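Local atomic coordinates of sesquisabinene B synthase 2 (Santalum album, PDB entry 6A2A), a protein that probably converts a prenyl diphosphate substrate into sesquisabinene B, as a metal-dependent lyase of the plant terpene synthase family using magnesium or manganese. Residues K94-T99 with K246-I251; R218-E223 with M292-N297; A395-E400 with L406-D411. All coordinates share one frame; numbering follows the deposited sequence.

Interaction 1: K94-T99 with K246-I251; sequences KYQFET and KLDFNI
Asp-248 of helix 239-270 accepts two side-chain hydrogen bonds from consecutive residues, Tyr-95 and Gln-96, in the 3-10 segment just ahead of helix 98-110. Along 246-251, Lys-246 and Leu-247 face other parts of the fold: Lys-246 pairs with Glu-232 of the preceding helix, and Leu-247 rests on Ala-61 of helix 55-73. Asp-248 is the residue that meets 94-99. Its CG lies opposite the backbone N (chi1 -168°), which holds the carboxylate out from the helix toward both donors. OD2 is met by Tyr-95 OH at 2.6 Å on its syn lone pair, near the plane of the phenol ring at its edge. OD1 takes a longer bond of 3.0 Å from Gln-96 NE2; this donor approaches from above the carboxylate plane, although OD1 itself lies close to the amide plane of Gln-96. With chi1 at -68°, CG of Gln-96 lies over the Tyr-95 ring, 3.5 Å above its plane and toward the rim, and the bend at chi2 then turns the amide to Asp-248. Farther on, Phe-249 turns from this contact, and Asn-250 reaches Ile-561 near the C terminus. Gln-96 OE1 accepts from Lys-65 NZ, which would polarise the amide and probably strengthen its NH2 as a donor. With each carboxylate oxygen holding a donor of its own, the buried acid is probably stabilised as an anion.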
loop_
_atom_site.group_PDB
_atom_site.type_symbol
_atom_site.label_atom_id
_atom_site.label_comp_id
_atom_site.label_asym_id
_atom_site.label_seq_id
_atom_site.Cartn_x
_atom_site.Cartn_y
_atom_site.Cartn_z
ATOM N N LYS A 94 -0.337 -0.794 -31.349
ATOM C CA LYS A 94 0.893 -0.149 -31.814
ATOM C C LYS A 94 2.023 -0.299 -30.781
ATOM O O LYS A 94 3.197 -0.418 -31.161
ATOM C CB LYS A 94 0.650 1.317 -32.177
ATOM C CG LYS A 94 1.771 1.936 -32.993
ATOM C CD LYS A 94 1.432 3.221 -33.717
ATOM C CE LYS A 94 1.651 4.461 -32.882
ATOM N NZ LYS A 94 3.101 4.750 -32.739
ATOM N N TYR A 95 1.712 -0.269 -29.475
ATOM C CA TYR A 95 2.774 -0.323 -28.438
ATOM C C TYR A 95 3.536 -1.650 -28.497
ATOM O O TYR A 95 4.694 -1.711 -28.028
ATOM C CB TYR A 95 2.197 -0.096 -27.033
ATOM C CG TYR A 95 1.535 -1.311 -26.432
ATOM C CD1 TYR A 95 0.309 -1.785 -26.888
ATOM C CD2 TYR A 95 2.161 -2.047 -25.441
ATOM C CE1 TYR A 95 -0.252 -2.938 -26.369
ATOM C CE2 TYR A 95 1.586 -3.156 -24.880
ATOM C CZ TYR A 95 0.402 -3.641 -25.381
ATOM O OH TYR A 95 -0.122 -4.751 -24.811
ATOM N N GLN A 96 2.922 -2.698 -29.055
ATOM C CA GLN A 96 3.619 -3.978 -29.239
ATOM C C GLN A 96 4.440 -4.038 -30.544
ATOM O O GLN A 96 5.259 -4.949 -30.664
ATOM C CB GLN A 96 2.631 -5.152 -29.251
ATOM C CG GLN A 96 1.926 -5.466 -27.947
ATOM C CD GLN A 96 2.784 -6.223 -26.967
ATOM O OE1 GLN A 96 4.010 -6.154 -27.037
ATOM N NE2 GLN A 96 2.158 -6.867 -26.001
ATOM N N PHE A 97 4.298 -3.115 -31.469
ATOM C CA PHE A 97 4.866 -3.247 -32.832
ATOM C C PHE A 97 5.472 -1.918 -33.246
ATOM O O PHE A 97 5.441 -1.583 -34.383
ATOM C CB PHE A 97 3.791 -3.735 -33.818
ATOM C CG PHE A 97 3.207 -5.065 -33.439
ATOM C CD1 PHE A 97 3.970 -6.234 -33.501
ATOM C CD2 PHE A 97 1.884 -5.182 -33.044
ATOM C CE1 PHE A 97 3.448 -7.454 -33.113
ATOM C CE2 PHE A 97 1.364 -6.414 -32.677
ATOM C CZ PHE A 97 2.131 -7.556 -32.731
ATOM N N GLU A 98 6.085 -1.166 -32.320
ATOM C CA GLU A 98 6.452 0.199 -32.634
ATOM C C GLU A 98 7.512 0.242 -33.758
ATOM O O GLU A 98 7.419 1.057 -34.672
ATOM C CB GLU A 98 7.011 0.901 -31.394
ATOM C CG GLU A 98 5.969 1.170 -30.320
ATOM C CD GLU A 98 5.014 2.320 -30.581
ATOM O OE1 GLU A 98 5.062 2.949 -31.664
ATOM O OE2 GLU A 98 4.161 2.567 -29.682
ATOM N N THR A 99 8.511 -0.608 -33.650
ATOM C CA THR A 99 9.593 -0.688 -34.648
ATOM C C THR A 99 9.012 -1.055 -36.019
ATOM O O THR A 99 9.241 -0.381 -37.008
ATOM C CB THR A 99 10.671 -1.677 -34.175
ATOM O OG1 THR A 99 11.383 -0.973 -33.150
ATOM C CG2 THR A 99 11.598 -2.121 -35.279
ATOM N N LYS A 246 -7.692 -9.567 -29.274
ATOM C CA LYS A 246 -8.513 -9.985 -28.146
ATOM C C LYS A 246 -7.652 -10.554 -27.020
ATOM O O LYS A 246 -7.912 -10.319 -25.828
ATOM C CB LYS A 246 -9.552 -11.017 -28.593
ATOM C CG LYS A 246 -10.564 -10.489 -29.601
ATOM C CD LYS A 246 -11.622 -11.512 -29.952
ATOM C CE LYS A 246 -12.672 -10.947 -30.872
ATOM N NZ LYS A 246 -13.622 -12.004 -31.291
ATOM N N LEU A 247 -6.620 -11.327 -27.366
ATOM C CA LEU A 247 -5.799 -11.956 -26.368
ATOM C C LEU A 247 -4.978 -10.904 -25.598
ATOM O O LEU A 247 -4.879 -10.953 -24.362
ATOM C CB LEU A 247 -4.887 -12.950 -27.108
ATOM C CG LEU A 247 -4.350 -14.162 -26.358
ATOM C CD1 LEU A 247 -5.444 -14.951 -25.674
ATOM C CD2 LEU A 247 -3.623 -15.073 -27.338
ATOM N N ASP A 248 -4.308 -10.046 -26.337
ATOM C CA ASP A 248 -3.504 -8.971 -25.765
ATOM C C ASP A 248 -4.404 -8.053 -24.944
ATOM O O ASP A 248 -3.980 -7.619 -23.870
ATOM C CB ASP A 248 -2.765 -8.198 -26.796
ATOM C CG ASP A 248 -1.705 -7.275 -26.195
ATOM O OD1 ASP A 248 -0.679 -7.789 -25.690
ATOM O OD2 ASP A 248 -1.975 -6.043 -26.162
ATOM N N PHE A 249 -5.618 -7.798 -25.417
ATOM C CA PHE A 249 -6.548 -6.987 -24.639
ATOM C C PHE A 249 -6.756 -7.603 -23.265
ATOM O O PHE A 249 -6.589 -6.929 -22.241
ATOM C CB PHE A 249 -7.898 -6.823 -25.320
ATOM C CG PHE A 249 -8.698 -5.715 -24.691
ATOM C CD1 PHE A 249 -9.467 -5.955 -23.572
ATOM C CD2 PHE A 249 -8.580 -4.417 -25.147
ATOM C CE1 PHE A 249 -10.123 -4.917 -22.938
ATOM C CE2 PHE A 249 -9.272 -3.392 -24.531
ATOM C CZ PHE A 249 -10.014 -3.640 -23.423
ATOM N N ASN A 250 -7.094 -8.893 -23.225
ATOM C CA ASN A 250 -7.330 -9.548 -21.958
ATOM C C ASN A 250 -6.067 -9.566 -21.080
ATOM O O ASN A 250 -6.195 -9.451 -19.835
ATOM C CB ASN A 250 -7.890 -10.958 -22.148
ATOM C CG ASN A 250 -9.321 -10.997 -22.623
ATOM O OD1 ASN A 250 -10.002 -9.966 -22.762
ATOM N ND2 ASN A 250 -9.789 -12.202 -22.908
ATOM N N ILE A 251 -4.879 -9.718 -21.653
ATOM C CA ILE A 251 -3.674 -9.779 -20.841
ATOM C C ILE A 251 -3.433 -8.396 -20.197
ATOM O O ILE A 251 -3.179 -8.306 -19.002
ATOM C CB ILE A 251 -2.471 -10.232 -21.679
ATOM C CG1 ILE A 251 -2.654 -11.694 -22.103
ATOM C CG2 ILE A 251 -1.171 -10.004 -20.940
ATOM C CD1 ILE A 251 -1.667 -12.153 -23.167
#

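Interaction 2: R218-E223 with M292-N297; sequences RTIRYE and MLFEPN
Phe-294 packs against Ile-220 and Arg-221 in the first turn of helix 220-232, inside the all-helical fold of the terpene synthases. It sits on the loop that joins helix 281-292 to helix 299-321, and its side chain supplies the apolar surface that the two helix residues share. CG2 of Ile-220 approaches the ring obliquely, 3.6 Å from CE2 of Phe-294. Arg-221 uses its aliphatic part: CB lies 3.8 Å from CB of Phe-294, while CD touches CG and CD1 of the ring at about 4.0 Å. The guanidinium and ring planes are only 10° apart, yet it is the methylenes that make these contacts. CG of Phe-294 stands between its own backbone N and carbonyl carbon (chi1 74°), a setting that turns the ring in toward the helix start.

Farther out, Arg-221 leaves the contact to bind Phe-249 on helix 239-270, NH2 donating to the carbonyl O while the guanidinium makes a cation-pi contact with that ring. His-256 of the same helix donates to Phe-294 O and so fixes the loop backbone. Helix 220-232 begins at Thr-219, the N-cap, whose OG1 accepts from Tyr-222 N at 3.2 Å and thereby sets the turn that presents Ile-220 and Arg-221. Next along the loop, Glu-295 folds back over Phe-294: its CD lies 3.8 Å above one face of the ring, toward the rim, and its OE1 takes a weak hydrogen bond from Phe-294 N.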
loop_
_atom_site.group_PDB
_atom_site.type_symbol
_atom_site.label_atom_id
_atom_site.label_comp_id
_atom_site.label_asym_id
_atom_site.label_seq_id
_atom_site.Cartn_x
_atom_site.Cartn_y
_atom_site.Cartn_z
ATOM N N ARG A 218 -9.759 10.529 -29.709
ATOM C CA ARG A 218 -10.190 9.441 -28.839
ATOM C C ARG A 218 -9.001 8.844 -28.104
ATOM O O ARG A 218 -7.847 8.885 -28.578
ATOM C CB ARG A 218 -10.962 8.383 -29.662
ATOM C CG ARG A 218 -12.323 8.865 -30.126
ATOM C CD ARG A 218 -13.093 7.828 -30.999
ATOM N NE ARG A 218 -14.455 8.224 -31.213
ATOM C CZ ARG A 218 -15.456 8.012 -30.346
ATOM N NH1 ARG A 218 -15.209 7.495 -29.149
ATOM N NH2 ARG A 218 -16.674 8.378 -30.669
ATOM N N THR A 219 -9.281 8.169 -27.019
ATOM C CA THR A 219 -8.283 7.469 -26.282
ATOM C C THR A 219 -7.888 6.203 -27.009
ATOM O O THR A 219 -8.673 5.627 -27.802
ATOM C CB THR A 219 -8.674 7.069 -24.860
ATOM O OG1 THR A 219 -9.575 5.958 -24.860
ATOM C CG2 THR A 219 -9.267 8.211 -24.042
ATOM N N ILE A 220 -6.688 5.800 -26.764
ATOM C CA ILE A 220 -6.204 4.503 -27.386
ATOM C C ILE A 220 -6.969 3.315 -26.794
ATOM O O ILE A 220 -7.500 2.513 -27.545
ATOM C CB ILE A 220 -4.701 4.291 -27.231
ATOM C CG1 ILE A 220 -3.954 5.426 -27.923
ATOM C CG2 ILE A 220 -4.266 2.968 -27.834
ATOM C CD1 ILE A 220 -2.485 5.538 -27.503
ATOM N N ARG A 221 -7.082 3.241 -25.482
ATOM C CA ARG A 221 -7.471 1.991 -24.839
ATOM C C ARG A 221 -8.967 1.753 -25.001
ATOM O O ARG A 221 -9.383 0.611 -25.289
ATOM C CB ARG A 221 -7.101 1.959 -23.354
ATOM C CG ARG A 221 -7.403 0.617 -22.693
ATOM C CD ARG A 221 -6.609 -0.507 -23.346
ATOM N NE ARG A 221 -6.838 -1.732 -22.590
ATOM C CZ ARG A 221 -6.381 -2.945 -22.924
ATOM N NH1 ARG A 221 -5.600 -3.106 -24.001
ATOM N NH2 ARG A 221 -6.753 -3.977 -22.184
ATOM N N TYR A 222 -9.776 2.790 -24.818
ATOM C CA TYR A 222 -11.216 2.636 -24.958
ATOM C C TYR A 222 -11.582 2.472 -26.436
ATOM O O TYR A 222 -12.541 1.754 -26.723
ATOM C CB TYR A 222 -11.987 3.785 -24.317
ATOM C CG TYR A 222 -11.834 3.828 -22.824
ATOM C CD1 TYR A 222 -10.781 4.523 -22.229
ATOM C CD2 TYR A 222 -12.720 3.183 -21.982
ATOM C CE1 TYR A 222 -10.589 4.510 -20.855
ATOM C CE2 TYR A 222 -12.545 3.184 -20.609
ATOM C CZ TYR A 222 -11.477 3.853 -20.040
ATOM O OH TYR A 222 -11.273 3.889 -18.685
ATOM N N GLU A 223 -10.822 3.105 -27.344
ATOM C CA GLU A 223 -11.048 2.891 -28.784
ATOM C C GLU A 223 -10.736 1.433 -29.145
ATOM O O GLU A 223 -11.436 0.861 -30.024
ATOM C CB GLU A 223 -10.196 3.846 -29.634
ATOM C CG GLU A 223 -10.477 3.736 -31.134
ATOM C CD GLU A 223 -11.895 4.045 -31.581
ATOM O OE1 GLU A 223 -12.768 4.528 -30.784
ATOM O OE2 GLU A 223 -12.196 3.667 -32.791
ATOM N N MET A 292 -5.053 8.208 -20.208
ATOM C CA MET A 292 -3.783 8.906 -20.216
ATOM C C MET A 292 -2.645 7.946 -20.571
ATOM O O MET A 292 -1.789 8.318 -21.347
ATOM C CB MET A 292 -3.480 9.572 -18.853
ATOM C CG MET A 292 -2.154 10.242 -18.787
ATOM S SD MET A 292 -1.915 10.926 -17.085
ATOM C CE MET A 292 -0.399 11.814 -17.334
ATOM N N LEU A 293 -2.630 6.751 -19.990
ATOM C CA LEU A 293 -1.556 5.777 -20.250
ATOM C C LEU A 293 -2.118 4.415 -19.857
ATOM O O LEU A 293 -2.592 4.227 -18.754
ATOM C CB LEU A 293 -0.244 6.152 -19.522
ATOM C CG LEU A 293 -0.156 5.967 -18.005
ATOM C CD1 LEU A 293 1.195 6.356 -17.452
ATOM C CD2 LEU A 293 -1.209 6.760 -17.224
ATOM N N PHE A 294 -2.124 3.461 -20.817
ATOM C CA PHE A 294 -2.688 2.153 -20.557
ATOM C C PHE A 294 -1.609 1.052 -20.491
ATOM O O PHE A 294 -1.881 -0.049 -19.972
ATOM C CB PHE A 294 -3.740 1.794 -21.626
ATOM C CG PHE A 294 -3.080 1.426 -22.939
ATOM C CD1 PHE A 294 -2.629 0.143 -23.154
ATOM C CD2 PHE A 294 -2.867 2.382 -23.921
ATOM C CE1 PHE A 294 -1.996 -0.180 -24.346
ATOM C CE2 PHE A 294 -2.145 2.079 -25.070
ATOM C CZ PHE A 294 -1.762 0.780 -25.290
ATOM N N GLU A 295 -0.406 1.296 -21.014
ATOM C CA GLU A 295 0.576 0.225 -21.172
ATOM C C GLU A 295 0.958 -0.416 -19.836
ATOM O O GLU A 295 1.270 0.232 -18.840
ATOM C CB GLU A 295 1.831 0.721 -21.894
ATOM C CG GLU A 295 1.555 1.313 -23.244
ATOM C CD GLU A 295 1.136 2.768 -23.393
ATOM O OE1 GLU A 295 0.546 3.374 -22.458
ATOM O OE2 GLU A 295 1.272 3.256 -24.534
ATOM N N PRO A 296 0.993 -1.753 -19.804
ATOM C CA PRO A 296 1.439 -2.432 -18.637
ATOM C C PRO A 296 2.778 -1.952 -18.069
ATOM O O PRO A 296 2.908 -1.888 -16.796
ATOM C CB PRO A 296 1.604 -3.878 -19.077
ATOM C CG PRO A 296 0.632 -4.027 -20.182
ATOM C CD PRO A 296 0.473 -2.669 -20.814
ATOM N N ASN A 297 3.742 -1.584 -18.915
ATOM C CA ASN A 297 5.069 -1.315 -18.389
ATOM C C ASN A 297 5.096 0.042 -17.665
ATOM O O ASN A 297 6.132 0.406 -17.111
ATOM C CB ASN A 297 6.156 -1.344 -19.457
ATOM C CG ASN A 297 6.585 -2.761 -19.805
ATOM O OD1 ASN A 297 6.338 -3.706 -19.054
ATOM N ND2 ASN A 297 7.225 -2.906 -20.952
#

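Interaction 3: A395-E400 with L406-D411; sequences AKWFHE and LEEYLD
Trp-397, near the end of helix 377-400, makes a van der Waals contact with the start of helix 406-416, the edge of its indole against backbone and carboxylate oxygens of Glu-408, bridging two helices that are joined by a short loop. The outer end of the six-membered ring does the touching. CH2 of Trp-397 comes within 3.6 Å of Glu-408 O, which lies near the ring plane at its edge, and CZ3 is 4.1 Å from Tyr-409 CA. The indole reaches across because its CG sits beside the backbone N (chi1 -65°). Both helices belong to the metal-binding domain of the class I terpene synthase fold, and the side chain of Tyr-409 lies about 4 Å from that of Glu-394, which binds magnesium in this enzyme although no metal is bound to this chain in the model. Glu-408 stands with its carboxylate nearly perpendicular to the indole, OE2 being 4.0 Å from CZ2 of Trp-397. The same OE2 accepts from His-402 NE2 in the connecting loop, whose ring also meets the indole. Replacing Trp-397 by an alanine is likely to open a gap between the two helices and leave the His-402 ring without the indole it meets. Tyr-409 OH bonds to Asp-461 on helix 447-462.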
loop_
_atom_site.group_PDB
_atom_site.type_symbol
_atom_site.label_atom_id
_atom_site.label_comp_id
_atom_site.label_asym_id
_atom_site.label_seq_id
_atom_site.Cartn_x
_atom_site.Cartn_y
_atom_site.Cartn_z
ATOM N N ALA A 395 -12.767 30.928 -6.089
ATOM C CA ALA A 395 -13.715 31.128 -4.952
ATOM C C ALA A 395 -13.882 32.621 -4.679
ATOM O O ALA A 395 -15.002 33.068 -4.396
ATOM C CB ALA A 395 -13.231 30.413 -3.694
ATOM N N LYS A 396 -12.789 33.364 -4.744
ATOM C CA LYS A 396 -12.828 34.840 -4.548
ATOM C C LYS A 396 -13.735 35.485 -5.606
ATOM O O LYS A 396 -14.712 36.199 -5.297
ATOM C CB LYS A 396 -11.398 35.366 -4.553
ATOM C CG LYS A 396 -11.281 36.861 -4.294
ATOM C CD LYS A 396 -9.884 37.287 -3.962
ATOM C CE LYS A 396 -9.017 37.412 -5.195
ATOM N NZ LYS A 396 -9.281 38.667 -5.941
ATOM N N TRP A 397 -13.509 35.149 -6.868
ATOM C CA TRP A 397 -14.418 35.621 -7.933
ATOM C C TRP A 397 -15.894 35.274 -7.674
ATOM O O TRP A 397 -16.782 36.128 -7.894
ATOM C CB TRP A 397 -13.948 35.069 -9.270
ATOM C CG TRP A 397 -12.604 35.568 -9.708
ATOM C CD1 TRP A 397 -11.960 36.714 -9.340
ATOM C CD2 TRP A 397 -11.807 34.997 -10.767
ATOM N NE1 TRP A 397 -10.784 36.843 -10.036
ATOM C CE2 TRP A 397 -10.678 35.818 -10.942
ATOM C CE3 TRP A 397 -11.948 33.871 -11.565
ATOM C CZ2 TRP A 397 -9.696 35.549 -11.891
ATOM C CZ3 TRP A 397 -10.950 33.561 -12.456
ATOM C CH2 TRP A 397 -9.850 34.395 -12.632
ATOM N N PHE A 398 -16.188 34.041 -7.283
ATOM C CA PHE A 398 -17.535 33.550 -7.110
ATOM C C PHE A 398 -18.226 34.345 -5.991
ATOM O O PHE A 398 -19.385 34.739 -6.166
ATOM C CB PHE A 398 -17.513 32.056 -6.756
ATOM C CG PHE A 398 -18.818 31.415 -6.328
ATOM C CD1 PHE A 398 -19.881 31.287 -7.209
ATOM C CD2 PHE A 398 -18.946 30.842 -5.074
ATOM C CE1 PHE A 398 -21.047 30.636 -6.836
ATOM C CE2 PHE A 398 -20.132 30.226 -4.681
ATOM C CZ PHE A 398 -21.175 30.113 -5.568
ATOM N N HIS A 399 -17.498 34.551 -4.883
ATOM C CA HIS A 399 -18.026 35.250 -3.684
ATOM C C HIS A 399 -18.104 36.772 -3.891
ATOM O O HIS A 399 -18.971 37.383 -3.264
ATOM C CB HIS A 399 -17.194 34.969 -2.426
ATOM C CG HIS A 399 -17.289 33.561 -1.949
ATOM N ND1 HIS A 399 -18.517 32.944 -1.690
ATOM C CD2 HIS A 399 -16.321 32.651 -1.664
ATOM C CE1 HIS A 399 -18.285 31.700 -1.305
ATOM N NE2 HIS A 399 -16.952 31.500 -1.273
ATOM N N GLU A 400 -17.217 37.370 -4.693
ATOM C CA GLU A 400 -17.236 38.814 -4.983
ATOM C C GLU A 400 -18.157 39.137 -6.162
ATOM O O GLU A 400 -18.343 40.304 -6.468
ATOM C CB GLU A 400 -15.895 39.353 -5.460
ATOM C CG GLU A 400 -14.829 39.501 -4.407
ATOM C CD GLU A 400 -13.492 39.801 -5.066
ATOM O OE1 GLU A 400 -13.439 39.785 -6.345
ATOM O OE2 GLU A 400 -12.513 40.045 -4.322
ATOM N N LEU A 406 -12.836 35.748 -20.686
ATOM C CA LEU A 406 -12.392 34.385 -21.004
ATOM C C LEU A 406 -10.888 34.248 -20.785
ATOM O O LEU A 406 -10.431 33.255 -20.197
ATOM C CB LEU A 406 -12.755 34.020 -22.440
ATOM C CG LEU A 406 -12.336 32.621 -22.848
ATOM C CD1 LEU A 406 -13.124 31.593 -22.020
ATOM C CD2 LEU A 406 -12.538 32.387 -24.316
ATOM N N GLU A 407 -10.104 35.237 -21.206
ATOM C CA GLU A 407 -8.644 35.083 -21.071
ATOM C C GLU A 407 -8.248 35.119 -19.574
ATOM O O GLU A 407 -7.424 34.296 -19.182
ATOM C CB GLU A 407 -7.858 36.070 -21.952
ATOM C CG GLU A 407 -6.945 35.358 -22.986
ATOM C CD GLU A 407 -7.516 35.070 -24.384
ATOM O OE1 GLU A 407 -8.674 35.530 -24.659
ATOM O OE2 GLU A 407 -6.797 34.399 -25.226
ATOM N N GLU A 408 -8.847 35.942 -18.713
ATOM C CA GLU A 408 -8.460 35.925 -17.311
ATOM C C GLU A 408 -8.918 34.604 -16.655
ATOM O O GLU A 408 -8.203 34.047 -15.776
ATOM C CB GLU A 408 -8.869 37.177 -16.519
ATOM C CG GLU A 408 -10.316 37.303 -16.124
ATOM C CD GLU A 408 -10.682 38.625 -15.436
ATOM O OE1 GLU A 408 -11.224 39.549 -16.127
ATOM O OE2 GLU A 408 -10.386 38.744 -14.227
ATOM N N TYR A 409 -10.090 34.153 -17.027
ATOM C CA TYR A 409 -10.606 32.862 -16.510
ATOM C C TYR A 409 -9.682 31.697 -16.917
ATOM O O TYR A 409 -9.244 30.928 -16.061
ATOM C CB TYR A 409 -12.032 32.659 -17.010
ATOM C CG TYR A 409 -12.510 31.248 -16.809
ATOM C CD1 TYR A 409 -12.918 30.833 -15.570
ATOM C CD2 TYR A 409 -12.529 30.345 -17.865
ATOM C CE1 TYR A 409 -13.341 29.530 -15.355
ATOM C CE2 TYR A 409 -13.011 29.070 -17.684
ATOM C CZ TYR A 409 -13.335 28.643 -16.414
ATOM O OH TYR A 409 -13.800 27.381 -16.206
ATOM N N LEU A 410 -9.312 31.578 -18.186
ATOM C CA LEU A 410 -8.558 30.390 -18.631
ATOM C C LEU A 410 -7.150 30.385 -18.064
ATOM O O LEU A 410 -6.598 29.317 -17.795
ATOM C CB LEU A 410 -8.494 30.297 -20.162
ATOM C CG LEU A 410 -9.787 29.933 -20.863
ATOM C CD1 LEU A 410 -9.588 29.971 -22.363
ATOM C CD2 LEU A 410 -10.304 28.544 -20.436
ATOM N N ASP A 411 -6.541 31.565 -17.855
ATOM C CA ASP A 411 -5.180 31.537 -17.297
ATOM C C ASP A 411 -5.158 30.888 -15.917
ATOM O O ASP A 411 -4.176 30.258 -15.577
ATOM C CB ASP A 411 -4.597 32.932 -17.275
ATOM C CG ASP A 411 -3.864 33.276 -18.629
ATOM O OD1 ASP A 411 -3.245 32.367 -19.307
ATOM O OD2 ASP A 411 -3.955 34.474 -19.016
#

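From the N terminus, 94-99 is the first segment met, and interaction 1 closes a long loop when the chain reaches 246-251. Interaction 2 opens at 218-223, before that closure, and closes at 292-297, so the two cross along the chain. They also touch, their centres about 11 Å apart, with the Tyr-95 and Phe-294 rings meeting edge-to-face. Together they tie the N-terminal domain, through helices 220-232 and 239-270, to the beginning of the metal-binding domain. Interaction 3 follows in series and closes a short loop between successive helices; its centre is about 33 Å from that of interaction 2 and about 44 Å from that of interaction 1, on the other side of the chain's centre from interaction 1.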